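PDB 3I2D: E3 SUMO-protein ligase SIZ1 from Saccharomyces cerevisiae, which acts as an E3 ligase that mediates attachment of the ubiquitin-like modifier SUMO to septins and PCNA. Local coordinates for residues A[140-148]-A[181-191]. Numbering follows the deposited sequence.
Sequences PFPNELRCN and QNNVELIYAFT
Glu144 and Ile187, like Arg146 and Glu185, form hydrogen-bonded pairs of an antiparallel ladder, each pair joined by reciprocal N-H to O=C bonds, such as Glu185 N to Arg146 O at 2.8 Å. Where the regular pairing ends, a side chain takes over from the backbone. Asn148 N still donates to Asn183 O, but Asn183 N is met by the side-chain oxygen Asn148 OD1 at 2.6 Å. With chi1 at -58°, the Asn148 amide swings beside its own backbone N and reaches the opposite strand. From the same amide, ND2 donates a hydrogen bond to a lone pair of Asn182 OD1 at 2.8 Å, the two amide planes being only 29° apart, and also binds His174 O. Replacing Asn148 by an alanine removes the whole amide and is likely to leave Asn183 N, Asn182 OD1 and His174 O each short of one partner, so that the end of the ladder could fray. At the other end, water 1 bridges Pro142 O and Ala189 N.

Apolar contacts line one face: Leu145 CD1 lies between Val184 CG1 (3.9 Å) and Leu186 CD1 (4.0 Å), and Pro140 CG rests against Tyr188 CB. On the reverse face, Arg146 NE pairs with Glu144 OE2 in a salt bridge whose hydrogen bond is weak.

The two strands form the middle of a four-stranded antiparallel sheet of the PINIT domain, between 93-100 and 150-151, and Val87 and Leu197 of the second sheet pack against Leu186.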
ATOM      1  N   PRO A 140      13.431  12.076 -10.251  1.00 50.25           N
ATOM      2  CA  PRO A 140      14.761  11.983 -10.856  1.00 48.95           C
ATOM      3  C   PRO A 140      15.824  12.055  -9.751  1.00 48.50           C
ATOM      4  O   PRO A 140      15.620  12.725  -8.747  1.00 46.86           O
ATOM      5  CB  PRO A 140      14.803  13.193 -11.779  1.00 47.98           C
ATOM      6  CG  PRO A 140      13.926  14.184 -11.069  1.00 55.42           C
ATOM      7  CD  PRO A 140      12.754  13.317 -10.660  1.00 51.90           C
ATOM      8  N   PHE A 141      16.939  11.350  -9.936  1.00 48.46           N
ATOM      9  CA  PHE A 141      18.033  11.339  -8.973  1.00 48.17           C
ATOM     10  C   PHE A 141      19.288  11.871  -9.651  1.00 51.56           C
ATOM     11  O   PHE A 141      19.587  11.516 -10.785  1.00 59.98           O
ATOM     12  CB  PHE A 141      18.294   9.914  -8.496  1.00 45.72           C
ATOM     13  CG  PHE A 141      19.356   9.812  -7.440  1.00 58.01           C
ATOM     14  CD1 PHE A 141      19.016   9.845  -6.086  1.00 60.93           C
ATOM     15  CD2 PHE A 141      20.702   9.666  -7.794  1.00 60.92           C
ATOM     16  CE1 PHE A 141      19.995   9.729  -5.101  1.00 61.62           C
ATOM     17  CE2 PHE A 141      21.698   9.549  -6.814  1.00 52.94           C
ATOM     18  CZ  PHE A 141      21.343   9.581  -5.468  1.00 60.92           C
ATOM     19  N   PRO A 142      20.037  12.746  -8.975  1.00 50.70           N
ATOM     20  CA  PRO A 142      19.816  13.275  -7.624  1.00 52.37           C
ATOM     21  C   PRO A 142      18.811  14.435  -7.639  1.00 53.81           C
ATOM     22  O   PRO A 142      18.561  15.049  -8.684  1.00 55.61           O
ATOM     23  CB  PRO A 142      21.206  13.746  -7.222  1.00 49.89           C
ATOM     24  CG  PRO A 142      21.698  14.351  -8.550  1.00 48.15           C
ATOM     25  CD  PRO A 142      21.249  13.329  -9.588  1.00 41.81           C
ATOM     26  N   ASN A 143      18.234  14.744  -6.486  1.00 51.61           N
ATOM     27  CA  ASN A 143      17.294  15.850  -6.427  1.00 45.78           C
ATOM     28  C   ASN A 143      17.229  16.441  -5.039  1.00 42.28           C
ATOM     29  O   ASN A 143      17.695  15.853  -4.069  1.00 44.99           O
ATOM     30  CB  ASN A 143      15.893  15.399  -6.868  1.00 48.21           C
ATOM     31  CG  ASN A 143      15.130  14.644  -5.777  1.00 46.14           C
ATOM     32  OD1 ASN A 143      14.833  15.193  -4.724  1.00 51.37           O
ATOM     33  ND2 ASN A 143      14.791  13.386  -6.043  1.00 36.79           N
ATOM     34  N   GLU A 144      16.681  17.636  -4.959  1.00 45.59           N
ATOM     35  CA  GLU A 144      16.496  18.292  -3.685  1.00 50.47           C
ATOM     36  C   GLU A 144      15.163  18.991  -3.752  1.00 50.04           C
ATOM     37  O   GLU A 144      14.955  19.857  -4.599  1.00 48.73           O
ATOM     38  CB  GLU A 144      17.579  19.310  -3.398  1.00 50.85           C
ATOM     39  CG  GLU A 144      17.294  20.025  -2.103  1.00 64.76           C
ATOM     40  CD  GLU A 144      18.477  20.797  -1.596  1.00 78.05           C
ATOM     41  OE1 GLU A 144      19.532  20.157  -1.362  1.00 79.62           O
ATOM     42  OE2 GLU A 144      18.343  22.038  -1.438  1.00 81.02           O
ATOM     43  N   LEU A 145      14.256  18.595  -2.868  1.00 48.00           N
ATOM     44  CA  LEU A 145      12.925  19.179  -2.833  1.00 48.78           C
ATOM     45  C   LEU A 145      12.792  20.134  -1.656  1.00 52.84           C
ATOM     46  O   LEU A 145      13.189  19.819  -0.525  1.00 45.50           O
ATOM     47  CB  LEU A 145      11.871  18.081  -2.719  1.00 42.18           C
ATOM     48  CG  LEU A 145      10.410  18.516  -2.784  1.00 44.10           C
ATOM     49  CD1 LEU A 145      10.078  19.084  -4.160  1.00 39.70           C
ATOM     50  CD2 LEU A 145       9.544  17.319  -2.486  1.00 39.75           C
ATOM     51  N   ARG A 146      12.239  21.307  -1.937  1.00 54.10           N
ATOM     52  CA  ARG A 146      12.027  22.317  -0.919  1.00 55.64           C
ATOM     53  C   ARG A 146      10.605  22.829  -0.978  1.00 57.32           C
ATOM     54  O   ARG A 146      10.026  22.996  -2.057  1.00 58.36           O
ATOM     55  CB  ARG A 146      12.983  23.494  -1.114  1.00 57.47           C
ATOM     56  CG  ARG A 146      14.349  23.303  -0.515  1.00 57.49           C
ATOM     57  CD  ARG A 146      15.283  24.453  -0.876  1.00 60.87           C
ATOM     58  NE  ARG A 146      16.596  24.235  -0.282  1.00 73.36           N
ATOM     59  CZ  ARG A 146      16.858  24.360   1.018  1.00 85.12           C
ATOM     60  NH1 ARG A 146      15.898  24.715   1.863  1.00 92.48           N
ATOM     61  NH2 ARG A 146      18.073  24.101   1.483  1.00 90.92           N
ATOM     62  N   CYS A 147      10.038  23.053   0.197  1.00 59.16           N
ATOM     63  CA  CYS A 147       8.696  23.597   0.300  1.00 63.14           C
ATOM     64  C   CYS A 147       8.839  24.828   1.178  1.00 64.13           C
ATOM     65  O   CYS A 147       9.263  24.724   2.334  1.00 62.94           O
ATOM     66  CB  CYS A 147       7.743  22.609   0.957  1.00 65.20           C
ATOM     67  SG  CYS A 147       6.049  23.155   0.804  1.00 71.68           S
ATOM     68  N   ASN A 148       8.494  25.989   0.626  1.00 62.48           N
ATOM     69  CA  ASN A 148       8.619  27.248   1.344  1.00 61.58           C
ATOM     70  C   ASN A 148       9.997  27.307   2.016  1.00 67.09           C
ATOM     71  O   ASN A 148      10.118  27.404   3.242  1.00 64.39           O
ATOM     72  CB  ASN A 148       7.503  27.396   2.381  1.00 52.30           C
ATOM     73  CG  ASN A 148       6.114  27.320   1.763  1.00 53.11           C
ATOM     74  OD1 ASN A 148       5.865  27.874   0.690  1.00 51.08           O
ATOM     75  ND2 ASN A 148       5.196  26.647   2.451  1.00 42.37           N
ATOM     76  N   GLN A 181       0.608  32.418   0.095  1.00 92.29           N
ATOM     77  CA  GLN A 181       1.163  31.618  -0.985  1.00 86.76           C
ATOM     78  C   GLN A 181       2.239  30.635  -0.538  1.00 84.54           C
ATOM     79  O   GLN A 181       3.036  30.921   0.363  1.00 85.26           O
ATOM     80  CB  GLN A 181       1.723  32.537  -2.065  1.00 81.51           C
ATOM     81  CG  GLN A 181       2.560  31.821  -3.090  1.00 86.35           C
ATOM     82  CD  GLN A 181       3.368  32.780  -3.931  1.00 88.39           C
ATOM     83  OE1 GLN A 181       2.808  33.569  -4.687  1.00 91.90           O
ATOM     84  NE2 GLN A 181       4.693  32.723  -3.801  1.00 83.27           N
ATOM     85  N   ASN A 182       2.242  29.473  -1.183  1.00 81.26           N
ATOM     86  CA  ASN A 182       3.199  28.413  -0.904  1.00 75.97           C
ATOM     87  C   ASN A 182       4.129  28.276  -2.088  1.00 72.22           C
ATOM     88  O   ASN A 182       3.743  28.538  -3.228  1.00 71.71           O
ATOM     89  CB  ASN A 182       2.481  27.082  -0.692  1.00 73.81           C
ATOM     90  CG  ASN A 182       1.864  26.966   0.677  1.00 74.31           C
ATOM     91  OD1 ASN A 182       2.566  26.947   1.696  1.00 66.88           O
ATOM     92  ND2 ASN A 182       0.538  26.886   0.717  1.00 75.27           N
ATOM     93  N   ASN A 183       5.356  27.859  -1.824  1.00 71.51           N
ATOM     94  CA  ASN A 183       6.308  27.686  -2.903  1.00 74.08           C
ATOM     95  C   ASN A 183       7.042  26.355  -2.807  1.00 70.51           C
ATOM     96  O   ASN A 183       7.674  26.045  -1.795  1.00 70.49           O
ATOM     97  CB  ASN A 183       7.315  28.834  -2.915  1.00 82.18           C
ATOM     98  CG  ASN A 183       7.733  29.211  -4.316  1.00 92.45           C
ATOM     99  OD1 ASN A 183       8.483  28.487  -4.982  1.00 92.88           O
ATOM    100  ND2 ASN A 183       7.229  30.348  -4.788  1.00 95.36           N
ATOM    101  N   VAL A 184       6.942  25.571  -3.871  1.00 65.17           N
ATOM    102  CA  VAL A 184       7.595  24.279  -3.941  1.00 60.33           C
ATOM    103  C   VAL A 184       8.647  24.347  -5.020  1.00 57.62           C
ATOM    104  O   VAL A 184       8.393  24.854  -6.106  1.00 56.94           O
ATOM    105  CB  VAL A 184       6.613  23.175  -4.322  1.00 58.81           C
ATOM    106  CG1 VAL A 184       7.350  21.857  -4.442  1.00 61.35           C
ATOM    107  CG2 VAL A 184       5.524  23.081  -3.284  1.00 68.95           C
ATOM    108  N   GLU A 185       9.829  23.827  -4.733  1.00 56.95           N
ATOM    109  CA  GLU A 185      10.881  23.847  -5.727  1.00 59.95           C
ATOM    110  C   GLU A 185      11.635  22.524  -5.766  1.00 58.35           C
ATOM    111  O   GLU A 185      12.084  22.025  -4.732  1.00 58.10           O
ATOM    112  CB  GLU A 185      11.843  24.985  -5.422  1.00 70.75           C
ATOM    113  CG  GLU A 185      12.745  25.365  -6.574  1.00 85.23           C
ATOM    114  CD  GLU A 185      13.545  26.622  -6.276  1.00 95.63           C
ATOM    115  OE1 GLU A 185      12.920  27.674  -5.989  1.00100.98           O
ATOM    116  OE2 GLU A 185      14.795  26.553  -6.325  1.00 93.41           O
ATOM    117  N   LEU A 186      11.742  21.944  -6.959  1.00 52.66           N
ATOM    118  CA  LEU A 186      12.477  20.695  -7.141  1.00 51.08           C
ATOM    119  C   LEU A 186      13.736  20.982  -7.948  1.00 49.91           C
ATOM    120  O   LEU A 186      13.676  21.459  -9.078  1.00 54.25           O
ATOM    121  CB  LEU A 186      11.651  19.654  -7.898  1.00 46.96           C
ATOM    122  CG  LEU A 186      12.419  18.356  -8.192  1.00 40.76           C
ATOM    123  CD1 LEU A 186      12.536  17.499  -6.935  1.00 31.88           C
ATOM    124  CD2 LEU A 186      11.689  17.583  -9.271  1.00 45.98           C
ATOM    125  N   ILE A 187      14.878  20.696  -7.354  1.00 45.89           N
ATOM    126  CA  ILE A 187      16.140  20.899  -8.024  1.00 41.81           C
ATOM    127  C   ILE A 187      16.658  19.531  -8.440  1.00 46.70           C
ATOM    128  O   ILE A 187      16.820  18.645  -7.604  1.00 43.99           O
ATOM    129  CB  ILE A 187      17.161  21.533  -7.084  1.00 45.36           C
ATOM    130  CG1 ILE A 187      16.655  22.904  -6.630  1.00 44.96           C
ATOM    131  CG2 ILE A 187      18.505  21.645  -7.779  1.00 38.70           C
ATOM    132  CD1 ILE A 187      17.613  23.606  -5.719  1.00 47.08           C
ATOM    133  N   TYR A 188      16.901  19.352  -9.733  1.00 45.33           N
ATOM    134  CA  TYR A 188      17.420  18.090 -10.235  1.00 41.72           C
ATOM    135  C   TYR A 188      18.677  18.311 -11.057  1.00 44.84           C
ATOM    136  O   TYR A 188      19.078  19.454 -11.311  1.00 45.47           O
ATOM    137  CB  TYR A 188      16.359  17.397 -11.075  1.00 44.38           C
ATOM    138  CG  TYR A 188      15.793  18.260 -12.170  1.00 41.01           C
ATOM    139  CD1 TYR A 188      16.279  18.178 -13.470  1.00 38.81           C
ATOM    140  CD2 TYR A 188      14.760  19.153 -11.904  1.00 41.89           C
ATOM    141  CE1 TYR A 188      15.736  18.974 -14.491  1.00 48.12           C
ATOM    142  CE2 TYR A 188      14.213  19.948 -12.909  1.00 43.59           C
ATOM    143  CZ  TYR A 188      14.705  19.856 -14.201  1.00 45.14           C
ATOM    144  OH  TYR A 188      14.180  20.657 -15.189  1.00 41.03           O
ATOM    145  N   ALA A 189      19.296  17.215 -11.480  1.00 48.16           N
ATOM    146  CA  ALA A 189      20.522  17.290 -12.268  1.00 48.62           C
ATOM    147  C   ALA A 189      20.800  16.016 -13.040  1.00 48.10           C
ATOM    148  O   ALA A 189      20.513  14.930 -12.567  1.00 54.73           O
ATOM    149  CB  ALA A 189      21.704  17.584 -11.356  1.00 39.07           C
ATOM    150  N   PHE A 190      21.370  16.152 -14.231  1.00 52.94           N
ATOM    151  CA  PHE A 190      21.741  14.985 -15.038  1.00 50.04           C
ATOM    152  C   PHE A 190      20.578  14.057 -15.306  1.00 45.97           C
ATOM    153  O   PHE A 190      20.599  12.882 -14.923  1.00 46.11           O
ATOM    154  CB  PHE A 190      22.845  14.208 -14.328  1.00 41.36           C
ATOM    155  CG  PHE A 190      23.793  15.083 -13.583  1.00 44.24           C
ATOM    156  CD1 PHE A 190      24.132  14.797 -12.266  1.00 42.38           C
ATOM    157  CD2 PHE A 190      24.342  16.204 -14.194  1.00 43.42           C
ATOM    158  CE1 PHE A 190      25.004  15.612 -11.565  1.00 34.31           C
ATOM    159  CE2 PHE A 190      25.217  17.030 -13.503  1.00 48.27           C
ATOM    160  CZ  PHE A 190      25.553  16.732 -12.183  1.00 48.53           C
ATOM    161  N   THR A 191      19.568  14.584 -15.974  1.00 36.65           N
ATOM    162  CA  THR A 191      18.412  13.783 -16.298  1.00 48.39           C
ATOM    163  C   THR A 191      18.431  13.368 -17.773  1.00 46.66           C
ATOM    164  O   THR A 191      18.683  14.189 -18.651  1.00 53.43           O
ATOM    165  CB  THR A 191      17.135  14.563 -15.990  1.00 50.74           C
ATOM    166  OG1 THR A 191      17.176  15.834 -16.659  1.00 45.24           O
ATOM    167  CG2 THR A 191      17.018  14.782 -14.501  1.00 44.06           C
TER
HETATM  168  O   HOH W   1      18.081  14.454 -11.348  1.00 48.69           O